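Local structure of aspartate aminotransferase (Giardia lamblia, 3MEB) at residues Phe96-Glu101 with Ile332-Val337; Ala102-Met107 with Cys288-His293; Tyr86-Pro91 with Ser325-Ala330. The protein probably catalyses the pyridoxal 5'-phosphate-dependent exchange of L-aspartate and 2-oxoglutarate for oxaloacetate and L-glutamate, working as a homodimer. All coordinates share one frame; numbering follows the deposited sequence.

Interaction 1. Residues Phe96-Glu101 with Ile332-Val337. With EDO (1,2-ethanediol), chain H.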
ATOM      1  N   PHE A  96      -0.386  13.214   5.908  1.00  2.00           N
ATOM      2  CA  PHE A  96      -0.411  14.320   6.883  1.00  2.00           C
ATOM      3  C   PHE A  96       0.521  15.470   6.476  1.00  2.00           C
ATOM      4  O   PHE A  96       1.689  15.231   6.201  1.00  2.00           O
ATOM      5  CB  PHE A  96       0.016  13.861   8.286  1.00  2.00           C
ATOM      6  CG  PHE A  96      -0.787  12.716   8.826  1.00  2.00           C
ATOM      7  CD1 PHE A  96      -2.166  12.813   8.964  1.00  2.86           C
ATOM      8  CD2 PHE A  96      -0.157  11.528   9.206  1.00  5.16           C
ATOM      9  CE1 PHE A  96      -2.922  11.700   9.440  1.00  5.56           C
ATOM     10  CE2 PHE A  96      -0.883  10.436   9.681  1.00  4.91           C
ATOM     11  CZ  PHE A  96      -2.265  10.519   9.808  1.00  6.85           C
ATOM     12  N   PRO A  97       0.044  16.717   6.548  1.00  2.00           N
ATOM     13  CA  PRO A  97       0.943  17.840   6.209  1.00  2.00           C
ATOM     14  C   PRO A  97       2.258  17.859   6.970  1.00  2.00           C
ATOM     15  O   PRO A  97       3.278  18.103   6.361  1.00  2.00           O
ATOM     16  CB  PRO A  97       0.104  19.057   6.544  1.00  2.57           C
ATOM     17  CG  PRO A  97      -1.313  18.588   6.241  1.00  2.25           C
ATOM     18  CD  PRO A  97      -1.333  17.175   6.775  1.00  2.00           C
ATOM     19  N   LEU A  98       2.244  17.595   8.285  1.00  2.00           N
ATOM     20  CA  LEU A  98       3.501  17.474   9.065  1.00  2.17           C
ATOM     21  C   LEU A  98       4.471  16.419   8.523  1.00  2.00           C
ATOM     22  O   LEU A  98       5.658  16.651   8.505  1.00  2.33           O
ATOM     23  CB  LEU A  98       3.209  17.213  10.549  1.00  2.34           C
ATOM     24  CG  LEU A  98       2.584  18.363  11.346  1.00  3.10           C
ATOM     25  CD1 LEU A  98       2.168  17.921  12.800  1.00  3.66           C
ATOM     26  CD2 LEU A  98       3.524  19.557  11.380  1.00  3.38           C
ATOM     27  N   PHE A  99       3.966  15.273   8.079  1.00  2.10           N
ATOM     28  CA  PHE A  99       4.784  14.245   7.453  1.00  2.00           C
ATOM     29  C   PHE A  99       5.362  14.766   6.128  1.00  2.17           C
ATOM     30  O   PHE A  99       6.572  14.676   5.875  1.00  2.00           O
ATOM     31  CB  PHE A  99       4.015  12.927   7.232  1.00  2.00           C
ATOM     32  CG  PHE A  99       4.730  11.977   6.316  1.00  2.00           C
ATOM     33  CD1 PHE A  99       5.781  11.206   6.792  1.00  2.00           C
ATOM     34  CD2 PHE A  99       4.398  11.896   4.972  1.00  2.81           C
ATOM     35  CE1 PHE A  99       6.487  10.391   5.958  1.00  2.00           C
ATOM     36  CE2 PHE A  99       5.068  11.057   4.134  1.00  2.00           C
ATOM     37  CZ  PHE A  99       6.118  10.298   4.602  1.00  2.00           C
ATOM     38  N   LEU A 100       4.509  15.353   5.303  1.00  3.19           N
ATOM     39  CA  LEU A 100       4.967  15.869   3.997  1.00  3.29           C
ATOM     40  C   LEU A 100       6.049  16.939   4.228  1.00  3.30           C
ATOM     41  O   LEU A 100       7.107  16.951   3.575  1.00  2.00           O
ATOM     42  CB  LEU A 100       3.781  16.438   3.215  1.00  3.49           C
ATOM     43  CG  LEU A 100       2.748  15.400   2.780  1.00  3.36           C
ATOM     44  CD1 LEU A 100       1.537  16.081   2.151  1.00  5.42           C
ATOM     45  CD2 LEU A 100       3.356  14.423   1.836  1.00  5.77           C
ATOM     46  N   GLU A 101       5.807  17.817   5.193  1.00  2.69           N
ATOM     47  CA  GLU A 101       6.815  18.804   5.547  1.00  2.79           C
ATOM     48  C   GLU A 101       8.093  18.116   6.029  1.00  2.58           C
ATOM     49  O   GLU A 101       9.177  18.526   5.639  1.00  2.00           O
ATOM     50  CB  GLU A 101       6.330  19.768   6.625  1.00  2.85           C
ATOM     51  CG  GLU A 101       7.386  20.826   6.937  1.00  5.10           C
ATOM     52  CD  GLU A 101       7.009  21.797   8.041  1.00  9.46           C
ATOM     53  OE1 GLU A 101       5.848  21.761   8.563  1.00  8.06           O
ATOM     54  OE2 GLU A 101       7.927  22.583   8.365  1.00 10.48           O
ATOM     55  N   ILE A 332       5.423   8.246  12.995  1.00  2.00           N
ATOM     56  CA  ILE A 332       6.779   8.142  13.560  1.00  2.00           C
ATOM     57  C   ILE A 332       7.705   9.209  12.957  1.00  2.00           C
ATOM     58  O   ILE A 332       8.372   9.938  13.686  1.00  2.00           O
ATOM     59  CB  ILE A 332       7.355   6.710  13.418  1.00  2.00           C
ATOM     60  CG1 ILE A 332       6.467   5.734  14.246  1.00  2.00           C
ATOM     61  CG2 ILE A 332       8.855   6.617  13.860  1.00  2.00           C
ATOM     62  CD1 ILE A 332       6.792   4.259  13.973  1.00  2.00           C
ATOM     63  N   VAL A 333       7.737   9.291  11.625  1.00  2.00           N
ATOM     64  CA  VAL A 333       8.620  10.221  10.941  1.00  2.00           C
ATOM     65  C   VAL A 333       8.355  11.679  11.311  1.00  2.00           C
ATOM     66  O   VAL A 333       9.297  12.443  11.602  1.00  2.00           O
ATOM     67  CB  VAL A 333       8.545  10.024   9.410  1.00  2.00           C
ATOM     68  CG1 VAL A 333       9.336  11.104   8.662  1.00  2.02           C
ATOM     69  CG2 VAL A 333       9.007   8.638   9.054  1.00  2.00           C
ATOM     70  N   GLN A 334       7.088  12.078  11.320  1.00  2.00           N
ATOM     71  CA  GLN A 334       6.749  13.452  11.591  1.00  2.00           C
ATOM     72  C   GLN A 334       7.048  13.820  13.051  1.00  2.00           C
ATOM     73  O   GLN A 334       7.517  14.924  13.336  1.00  2.00           O
ATOM     74  CB  GLN A 334       5.282  13.727  11.202  1.00  2.00           C
ATOM     75  CG  GLN A 334       4.213  13.331  12.189  1.00  2.00           C
ATOM     76  CD  GLN A 334       2.838  13.560  11.593  1.00  2.00           C
ATOM     77  OE1 GLN A 334       2.653  13.398  10.377  1.00  2.00           O
ATOM     78  NE2 GLN A 334       1.876  13.970  12.424  1.00  2.56           N
ATOM     79  N   VAL A 335       6.783  12.890  13.962  1.00  2.00           N
ATOM     80  CA  VAL A 335       7.058  13.137  15.390  1.00  2.00           C
ATOM     81  C   VAL A 335       8.581  13.349  15.649  1.00  2.00           C
ATOM     82  O   VAL A 335       8.990  14.217  16.446  1.00  2.00           O
ATOM     83  CB  VAL A 335       6.476  12.008  16.268  1.00  2.00           C
ATOM     84  CG1 VAL A 335       7.103  12.026  17.728  1.00  2.00           C
ATOM     85  CG2 VAL A 335       4.914  12.117  16.312  1.00  2.00           C
ATOM     86  N   ILE A 336       9.403  12.546  15.004  1.00  2.00           N
ATOM     87  CA  ILE A 336      10.849  12.672  15.093  1.00  2.00           C
ATOM     88  C   ILE A 336      11.302  14.017  14.497  1.00  2.00           C
ATOM     89  O   ILE A 336      11.993  14.810  15.159  1.00  2.00           O
ATOM     90  CB  ILE A 336      11.579  11.483  14.394  1.00  2.00           C
ATOM     91  CG1 ILE A 336      11.380  10.195  15.217  1.00  2.00           C
ATOM     92  CG2 ILE A 336      13.087  11.786  14.253  1.00  2.00           C
ATOM     93  CD1 ILE A 336      11.811   8.875  14.563  1.00  2.00           C
ATOM     94  N   VAL A 337      10.919  14.265  13.252  1.00  2.00           N
ATOM     95  CA  VAL A 337      11.487  15.397  12.503  1.00  2.00           C
ATOM     96  C   VAL A 337      11.126  16.781  13.088  1.00  2.00           C
ATOM     97  O   VAL A 337      11.926  17.715  13.058  1.00  2.22           O
ATOM     98  CB  VAL A 337      11.128  15.300  11.009  1.00  2.00           C
ATOM     99  CG1 VAL A 337      11.458  16.624  10.276  1.00  2.00           C
ATOM    100  CG2 VAL A 337      11.862  14.135  10.402  1.00  2.00           C
TER
HETATM  101  C1  EDO H 504      10.877  20.271   9.572  1.00 26.02           C
HETATM  102  O1  EDO H 504      10.391  21.453   8.915  1.00 28.63           O
HETATM  103  C2  EDO H 504      11.956  20.658  10.557  1.00 25.57           C
HETATM  104  O2  EDO H 504      11.890  22.075  10.708  1.00 26.91           O
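The phenyl ring of F96 and the terminal amide of Q334 meet with their planes 79° apart, so the amide does not lie flat on the ring. Its oxygen comes in obliquely, with Q334 OE1 3.4 Å from F96 CB and 3.6 Å from F96 CD2. The F96 ring also lies nearly parallel to that of Y331. The second aromatic group, F99, is met at its edge and in its plane by V333, whose CB sits 4.0 Å from F99 CD1; V333 CG1 is equally near, but off the ring plane. In Q334, CG is flanked by both backbone N and C (chi1 82°), and the chain then runs extended to deliver the amide to the start of helix 97-108. Here L98 lies across the Q334 chain at about a right angle, its CB 3.8 Å from Q334 CD. The contact illustrates how helices of this aspartate aminotransferase cross beside the cofactor-bearing core: the short segments 97-101 and 332-337 approach to 8.4 Å between axes at 66°. F96 holds the N-cap position, and Q334 OE1 lies 3.2 Å from F99 N in the first turn, where the amino end of the helix would probably polarise the amide oxygen. The backbone of L98 is held from outside the two segments, L98 O accepting a hydrogen bond from H338 NE2. Further along, 1,2-ethanediol, probably from the crystallisation liquor, donates from O1 to E101 OE2 at 2.8 Å, while its C1 rests 3.8 Å from V337 CG1; K110 NZ is also hydrogen-bonded to the diol.

Interaction 2. Residues Ala102-Met107 with Cys288-His293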
ATOM      1  N   ALA A 102       7.964  17.087   6.878  1.00  2.00           N
ATOM      2  CA  ALA A 102       9.131  16.347   7.378  1.00  2.00           C
ATOM      3  C   ALA A 102       9.900  15.767   6.166  1.00  2.00           C
ATOM      4  O   ALA A 102      11.125  15.910   6.055  1.00  2.30           O
ATOM      5  CB  ALA A 102       8.670  15.186   8.344  1.00  2.00           C
ATOM      6  N   ALA A 103       9.166  15.149   5.252  1.00  2.00           N
ATOM      7  CA  ALA A 103       9.794  14.487   4.085  1.00  2.00           C
ATOM      8  C   ALA A 103      10.514  15.473   3.178  1.00  2.00           C
ATOM      9  O   ALA A 103      11.640  15.247   2.784  1.00  2.00           O
ATOM     10  CB  ALA A 103       8.772  13.646   3.318  1.00  2.00           C
ATOM     11  N   GLN A 104       9.878  16.585   2.870  1.00  2.00           N
ATOM     12  CA  GLN A 104      10.547  17.648   2.120  1.00  2.00           C
ATOM     13  C   GLN A 104      11.784  18.202   2.817  1.00  2.00           C
ATOM     14  O   GLN A 104      12.809  18.390   2.180  1.00  2.00           O
ATOM     15  CB  GLN A 104       9.609  18.799   1.879  1.00  2.00           C
ATOM     16  CG  GLN A 104       8.478  18.474   0.922  1.00  3.08           C
ATOM     17  CD  GLN A 104       7.491  19.605   0.808  1.00  4.62           C
ATOM     18  OE1 GLN A 104       7.538  20.538   1.589  1.00  3.32           O
ATOM     19  NE2 GLN A 104       6.590  19.527  -0.169  1.00  2.00           N
ATOM     20  N   PHE A 105      11.671  18.486   4.113  1.00  2.00           N
ATOM     21  CA  PHE A 105      12.827  18.925   4.890  1.00  2.00           C
ATOM     22  C   PHE A 105      14.009  17.999   4.720  1.00  2.00           C
ATOM     23  O   PHE A 105      15.105  18.470   4.482  1.00  2.00           O
ATOM     24  CB  PHE A 105      12.447  19.133   6.379  1.00  2.00           C
ATOM     25  CG  PHE A 105      13.601  19.189   7.308  1.00  2.00           C
ATOM     26  CD1 PHE A 105      14.239  20.381   7.559  1.00  4.20           C
ATOM     27  CD2 PHE A 105      14.053  18.060   7.933  1.00  2.20           C
ATOM     28  CE1 PHE A 105      15.331  20.452   8.429  1.00  4.68           C
ATOM     29  CE2 PHE A 105      15.140  18.123   8.818  1.00  2.00           C
ATOM     30  CZ  PHE A 105      15.773  19.310   9.048  1.00  4.73           C
ATOM     31  N   LEU A 106      13.816  16.692   4.852  1.00  2.00           N
ATOM     32  CA  LEU A 106      14.921  15.761   4.840  1.00  2.00           C
ATOM     33  C   LEU A 106      15.566  15.689   3.471  1.00  2.00           C
ATOM     34  O   LEU A 106      16.779  15.666   3.361  1.00  2.00           O
ATOM     35  CB  LEU A 106      14.462  14.349   5.254  1.00  2.00           C
ATOM     36  CG  LEU A 106      14.156  14.125   6.749  1.00  2.00           C
ATOM     37  CD1 LEU A 106      13.584  12.758   6.947  1.00  2.10           C
ATOM     38  CD2 LEU A 106      15.423  14.295   7.568  1.00  2.00           C
ATOM     39  N   MET A 107      14.750  15.714   2.421  1.00  2.00           N
ATOM     40  CA  MET A 107      15.261  15.517   1.073  1.00  2.00           C
ATOM     41  C   MET A 107      15.871  16.794   0.524  1.00  2.00           C
ATOM     42  O   MET A 107      16.985  16.762  -0.012  1.00  2.00           O
ATOM     43  CB  MET A 107      14.151  15.089   0.135  1.00  2.00           C
ATOM     44  CG  MET A 107      14.602  14.901  -1.287  1.00  2.00           C
ATOM     45  SD  MET A 107      15.856  13.640  -1.424  1.00  2.00           S
ATOM     46  CE  MET A 107      15.219  12.215  -0.620  1.00  2.00           C
ATOM     47  N   CYS A 288       7.699   8.740   0.556  1.00  2.00           N
ATOM     48  CA  CYS A 288       7.083   9.902  -0.080  1.00  2.00           C
ATOM     49  C   CYS A 288       7.578  10.040  -1.507  1.00  2.00           C
ATOM     50  O   CYS A 288       8.782   9.811  -1.777  1.00  2.96           O
ATOM     51  CB  CYS A 288       7.431  11.165   0.687  1.00  2.00           C
ATOM     52  SG  CYS A 288       6.374  12.602   0.344  1.00  2.00           S
ATOM     53  N   LEU A 289       6.654  10.435  -2.378  1.00  2.00           N
ATOM     54  CA  LEU A 289       6.932  10.759  -3.787  1.00  2.00           C
ATOM     55  C   LEU A 289       6.933  12.281  -3.950  1.00  2.00           C
ATOM     56  O   LEU A 289       5.998  12.966  -3.462  1.00  2.00           O
ATOM     57  CB  LEU A 289       5.891  10.155  -4.695  1.00  2.00           C
ATOM     58  CG  LEU A 289       6.055  10.349  -6.202  1.00  2.00           C
ATOM     59  CD1 LEU A 289       7.463   9.884  -6.691  1.00  2.00           C
ATOM     60  CD2 LEU A 289       4.935   9.587  -6.904  1.00  2.00           C
ATOM     61  N   HIS A 290       7.967  12.803  -4.596  1.00  2.00           N
ATOM     62  CA  HIS A 290       8.035  14.240  -4.927  1.00  2.00           C
ATOM     63  C   HIS A 290       8.228  14.443  -6.434  1.00  2.00           C
ATOM     64  O   HIS A 290       8.978  13.696  -7.050  1.00  2.00           O
ATOM     65  CB  HIS A 290       9.191  14.905  -4.253  1.00  2.00           C
ATOM     66  CG  HIS A 290       9.325  14.618  -2.786  1.00  2.00           C
ATOM     67  ND1 HIS A 290       8.611  15.297  -1.821  1.00  2.00           N
ATOM     68  CD2 HIS A 290      10.160  13.782  -2.120  1.00  2.05           C
ATOM     69  CE1 HIS A 290       8.972  14.870  -0.623  1.00  2.00           C
ATOM     70  NE2 HIS A 290       9.926  13.958  -0.769  1.00  2.16           N
ATOM     71  N   VAL A 291       7.539  15.441  -6.981  1.00  2.00           N
ATOM     72  CA  VAL A 291       7.785  15.942  -8.321  1.00  2.00           C
ATOM     73  C   VAL A 291       8.177  17.398  -8.086  1.00  2.00           C
ATOM     74  O   VAL A 291       7.466  18.165  -7.411  1.00  2.25           O
ATOM     75  CB  VAL A 291       6.560  15.876  -9.271  1.00  2.48           C
ATOM     76  CG1 VAL A 291       6.967  16.291 -10.655  1.00  2.07           C
ATOM     77  CG2 VAL A 291       5.923  14.470  -9.316  1.00  2.79           C
ATOM     78  N   VAL A 292       9.358  17.767  -8.552  1.00  2.00           N
ATOM     79  CA  VAL A 292       9.794  19.184  -8.486  1.00  2.00           C
ATOM     80  C   VAL A 292       9.887  19.796  -9.901  1.00  2.08           C
ATOM     81  O   VAL A 292      10.826  19.492 -10.661  1.00  2.00           O
ATOM     82  CB  VAL A 292      11.145  19.314  -7.817  1.00  2.00           C
ATOM     83  CG1 VAL A 292      11.445  20.802  -7.539  1.00  2.00           C
ATOM     84  CG2 VAL A 292      11.211  18.475  -6.528  1.00  2.00           C
ATOM     85  N   HIS A 293       8.914  20.641 -10.267  1.00  2.06           N
ATOM     86  CA  HIS A 293       8.916  21.265 -11.602  1.00  2.00           C
ATOM     87  C   HIS A 293       9.823  22.498 -11.594  1.00  2.00           C
ATOM     88  O   HIS A 293      10.308  22.927 -10.524  1.00  2.00           O
ATOM     89  CB  HIS A 293       7.487  21.584 -12.092  1.00  2.13           C
ATOM     90  CG  HIS A 293       6.763  22.613 -11.292  1.00  2.00           C
ATOM     91  ND1 HIS A 293       6.876  23.970 -11.543  1.00  2.00           N
ATOM     92  CD2 HIS A 293       5.900  22.489 -10.250  1.00  3.70           C
ATOM     93  CE1 HIS A 293       6.107  24.630 -10.688  1.00  2.23           C
ATOM     94  NE2 HIS A 293       5.491  23.756  -9.903  1.00  2.00           N
TER
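A103 and C288 bring the backbones nearest, their CA atoms 6.8 Å apart. Around them helix segment 102-107 crosses strand segment 288-292 at 67°, with 9.7 Å between axes. A small residue on the helix lets the strand come this near: A103 CB rests 3.9 Å from C288 CB and only slightly farther from its sulfur. Two residues along the strand, H290 points its ring into the helix. A103 CB comes up to the rim of that ring, almost level with it, 4.1 Å from H290 CE1. Q104 approaches obliquely by its aliphatic part, CG lying 4.0 Å from the same CE1, and its amide plane is inclined 40° to the imidazole. Both ring nitrogens are engaged, ND1 with S122 OG and NE2 with Q273 OE1, which fixes the rotation of the imidazole; Q104 NE2 shares the S122 hydroxyl. F108 adds an edge-to-face ring contact. Strand 287-292 runs antiparallel to both its neighbours, 120-125 and 269-274, in the seven-stranded mixed sheet of the large domain. L289 and V291 pack on helix 300-319, whereas A102 and L106 turn to V337 of helix 327-337, placing helix 97-108 between the sheet and that helix.

Interaction 3. Residues Tyr86-Pro91 with Ser325-Ala330; sequences YNKEYP and SAIHGA
I327, in segment 325-330, reaches into the loop Y86-P91, a part of the aspartate aminotransferase fold that lies at the dimer interface. The loop includes Y90, which belongs to a pyridoxal 5'-phosphate site whose cofactor is not bound to this chain but, as in relatives, probably to the other subunit. From CB the I327 side chain splits in two. The CG2 branch meets the P91 ring, 3.7 Å from both CD and CG of P91, and E89 O lies near the same methyl. The other branch leaves with CG1 close to both main-chain N and C (chi1 63°) and runs on extended, which lifts CD1 clear of the helix and under the loop backbone. There the terminal methyl stops 3.5 Å from N87 O, which also accepts a hydrogen bond from Y331 OH, and 3.6 Å from K88 CA. One branched side chain thus touches the loop at two separate places. P91 and I327 cross at about a right angle.

The loop keeps its shape partly through an Asx turn: N87 OD1 accepts from E89 N at 3.0 Å, nearly straight at 163°, although the donor sits 49° out of the amide carbonyl plane.

Toward the second subunit, K88 NZ forms salt bridges with its E76 and E284, E89 OE1 forms one with its R60, and H328 stacks on H328 of that subunit. Y90 packs on K277 of the second subunit, and its OH is hydrogen-bonded to a sulfate ion, probably from the crystallisation liquor. At the far end of the contact S325 O, buried without any polar partner, lies 3.5 Å from P91 CG.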
ATOM      1  N   TYR A  86      -3.363  10.724  17.981  1.00  3.00           N
ATOM      2  CA  TYR A  86      -2.840   9.843  16.955  1.00  2.46           C
ATOM      3  C   TYR A  86      -3.883   8.771  16.652  1.00  2.40           C
ATOM      4  O   TYR A  86      -3.693   7.588  16.952  1.00  2.06           O
ATOM      5  CB  TYR A  86      -1.478   9.264  17.392  1.00  2.31           C
ATOM      6  CG  TYR A  86      -0.452  10.356  17.539  1.00  2.00           C
ATOM      7  CD1 TYR A  86       0.179  10.886  16.421  1.00  2.00           C
ATOM      8  CD2 TYR A  86      -0.156  10.922  18.777  1.00  2.00           C
ATOM      9  CE1 TYR A  86       1.104  11.922  16.514  1.00  2.00           C
ATOM     10  CE2 TYR A  86       0.775  11.992  18.882  1.00  2.00           C
ATOM     11  CZ  TYR A  86       1.406  12.469  17.737  1.00  2.02           C
ATOM     12  OH  TYR A  86       2.323  13.505  17.760  1.00  2.00           O
ATOM     13  N   ASN A  87      -4.977   9.221  16.041  1.00  2.00           N
ATOM     14  CA  ASN A  87      -6.129   8.387  15.807  1.00  2.00           C
ATOM     15  C   ASN A  87      -5.905   7.505  14.582  1.00  2.13           C
ATOM     16  O   ASN A  87      -4.861   7.616  13.927  1.00  3.09           O
ATOM     17  CB  ASN A  87      -7.416   9.225  15.704  1.00  2.00           C
ATOM     18  CG  ASN A  87      -7.520  10.035  14.429  1.00  3.43           C
ATOM     19  OD1 ASN A  87      -7.051   9.637  13.371  1.00  2.00           O
ATOM     20  ND2 ASN A  87      -8.208  11.187  14.525  1.00  6.84           N
ATOM     21  N   LYS A  88      -6.867   6.621  14.297  1.00  2.00           N
ATOM     22  CA  LYS A  88      -6.719   5.634  13.237  1.00  2.00           C
ATOM     23  C   LYS A  88      -7.659   5.907  12.075  1.00  2.00           C
ATOM     24  O   LYS A  88      -8.007   4.980  11.346  1.00  2.00           O
ATOM     25  CB  LYS A  88      -6.941   4.218  13.826  1.00  2.00           C
ATOM     26  CG  LYS A  88      -5.849   3.897  14.867  1.00  2.00           C
ATOM     27  CD  LYS A  88      -5.775   2.433  15.270  1.00  2.68           C
ATOM     28  CE  LYS A  88      -4.794   2.245  16.459  1.00  2.00           C
ATOM     29  NZ  LYS A  88      -3.434   2.622  16.047  1.00  2.00           N
ATOM     30  N   GLU A  89      -8.076   7.161  11.919  1.00  2.00           N
ATOM     31  CA  GLU A  89      -8.968   7.534  10.839  1.00  2.00           C
ATOM     32  C   GLU A  89      -8.209   7.609   9.548  1.00  2.00           C
ATOM     33  O   GLU A  89      -6.967   7.596   9.532  1.00  2.00           O
ATOM     34  CB  GLU A  89      -9.670   8.860  11.131  1.00  2.00           C
ATOM     35  CG  GLU A  89     -10.442   8.882  12.481  1.00  2.00           C
ATOM     36  CD  GLU A  89     -11.468   7.748  12.553  1.00  2.00           C
ATOM     37  OE1 GLU A  89     -12.251   7.655  11.593  1.00  2.00           O
ATOM     38  OE2 GLU A  89     -11.466   6.964  13.526  1.00  2.00           O
ATOM     39  N   TYR A  90      -8.943   7.640   8.453  1.00  2.00           N
ATOM     40  CA  TYR A  90      -8.299   7.759   7.163  1.00  2.00           C
ATOM     41  C   TYR A  90      -7.480   9.068   7.169  1.00  2.00           C
ATOM     42  O   TYR A  90      -8.019  10.111   7.519  1.00  2.00           O
ATOM     43  CB  TYR A  90      -9.305   7.830   6.040  1.00  2.12           C
ATOM     44  CG  TYR A  90     -10.089   6.572   5.737  1.00  3.03           C
ATOM     45  CD1 TYR A  90      -9.445   5.384   5.355  1.00  3.37           C
ATOM     46  CD2 TYR A  90     -11.484   6.582   5.779  1.00  5.71           C
ATOM     47  CE1 TYR A  90     -10.176   4.233   5.016  1.00  3.92           C
ATOM     48  CE2 TYR A  90     -12.225   5.443   5.442  1.00  5.22           C
ATOM     49  CZ  TYR A  90     -11.565   4.278   5.074  1.00  5.82           C
ATOM     50  OH  TYR A  90     -12.305   3.180   4.776  1.00  6.57           O
ATOM     51  N   PRO A  91      -6.193   9.002   6.777  1.00  2.00           N
ATOM     52  CA  PRO A  91      -5.451  10.250   6.636  1.00  2.19           C
ATOM     53  C   PRO A  91      -5.854  11.033   5.397  1.00  2.27           C
ATOM     54  O   PRO A  91      -6.639  10.545   4.549  1.00  3.27           O
ATOM     55  CB  PRO A  91      -4.001   9.768   6.484  1.00  2.00           C
ATOM     56  CG  PRO A  91      -4.151   8.475   5.717  1.00  2.46           C
ATOM     57  CD  PRO A  91      -5.414   7.849   6.282  1.00  2.00           C
ATOM     58  N   SER A 325      -2.641   6.205   2.050  1.00  2.23           N
ATOM     59  CA  SER A 325      -1.430   5.529   2.487  1.00  2.00           C
ATOM     60  C   SER A 325      -1.481   5.281   4.008  1.00  2.45           C
ATOM     61  O   SER A 325      -2.486   5.612   4.666  1.00  2.96           O
ATOM     62  CB  SER A 325      -0.195   6.288   1.966  1.00  2.25           C
ATOM     63  OG  SER A 325      -0.097   6.181   0.524  1.00  2.35           O
ATOM     64  N   ALA A 326      -0.471   4.617   4.546  1.00  2.00           N
ATOM     65  CA  ALA A 326      -0.554   4.042   5.876  1.00  2.48           C
ATOM     66  C   ALA A 326      -0.021   4.975   6.969  1.00  2.55           C
ATOM     67  O   ALA A 326       1.078   5.499   6.873  1.00  2.69           O
ATOM     68  CB  ALA A 326       0.174   2.704   5.926  1.00  2.00           C
ATOM     69  N   ILE A 327      -0.788   5.139   8.030  1.00  2.00           N
ATOM     70  CA  ILE A 327      -0.545   6.213   8.993  1.00  2.00           C
ATOM     71  C   ILE A 327       0.618   5.997   9.967  1.00  2.00           C
ATOM     72  O   ILE A 327       1.250   6.945  10.380  1.00  2.00           O
ATOM     73  CB  ILE A 327      -1.799   6.531   9.792  1.00  2.00           C
ATOM     74  CG1 ILE A 327      -2.275   5.342  10.660  1.00  2.73           C
ATOM     75  CG2 ILE A 327      -2.942   6.987   8.850  1.00  2.00           C
ATOM     76  CD1 ILE A 327      -3.662   5.576  11.355  1.00  2.00           C
ATOM     77  N   HIS A 328       0.906   4.761  10.335  1.00  2.00           N
ATOM     78  CA  HIS A 328       1.758   4.539  11.508  1.00  2.00           C
ATOM     79  C   HIS A 328       3.182   5.003  11.302  1.00  2.00           C
ATOM     80  O   HIS A 328       3.760   5.706  12.165  1.00  2.00           O
ATOM     81  CB  HIS A 328       1.749   3.089  11.980  1.00  2.00           C
ATOM     82  CG  HIS A 328       2.230   2.954  13.399  1.00  2.00           C
ATOM     83  ND1 HIS A 328       1.459   3.336  14.463  1.00  2.00           N
ATOM     84  CD2 HIS A 328       3.412   2.558  13.915  1.00  2.00           C
ATOM     85  CE1 HIS A 328       2.133   3.166  15.585  1.00  3.51           C
ATOM     86  NE2 HIS A 328       3.330   2.701  15.284  1.00  2.00           N
ATOM     87  N   GLY A 329       3.752   4.668  10.140  1.00  2.00           N
ATOM     88  CA  GLY A 329       5.088   5.150   9.822  1.00  2.00           C
ATOM     89  C   GLY A 329       5.141   6.654   9.650  1.00  2.00           C
ATOM     90  O   GLY A 329       6.172   7.286   9.953  1.00  2.00           O
ATOM     91  N   ALA A 330       4.083   7.219   9.083  1.00  2.00           N
ATOM     92  CA  ALA A 330       3.981   8.698   8.888  1.00  2.00           C
ATOM     93  C   ALA A 330       4.028   9.439  10.226  1.00  2.00           C
ATOM     94  O   ALA A 330       4.697  10.476  10.361  1.00  2.00           O
ATOM     95  CB  ALA A 330       2.678   9.069   8.173  1.00  2.00           C
TER

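Helix 97-108 serves interactions 1 and 2, and helix 327-337 serves 1 and 3, so interaction 1 joins the other two, with centres about 12 Å and 11 Å away. V337 CB touches A102 CB at 3.6 Å, and L100 CD2 meets C288 SG at 3.8 Å. Towards interaction 3, F96 CZ lies 3.7 Å from I327 CG2. Interactions 2 and 3 do not touch, their centres about 19 Å apart. Interactions 1 and 2 stand off the cofactor, the side chains of F99 and C288 lying about 11 and 10 Å from a bound pyridoxal 5'-phosphate, whereas interaction 3 is touched by one. It holds Y90, which probably serves the site of the second subunit.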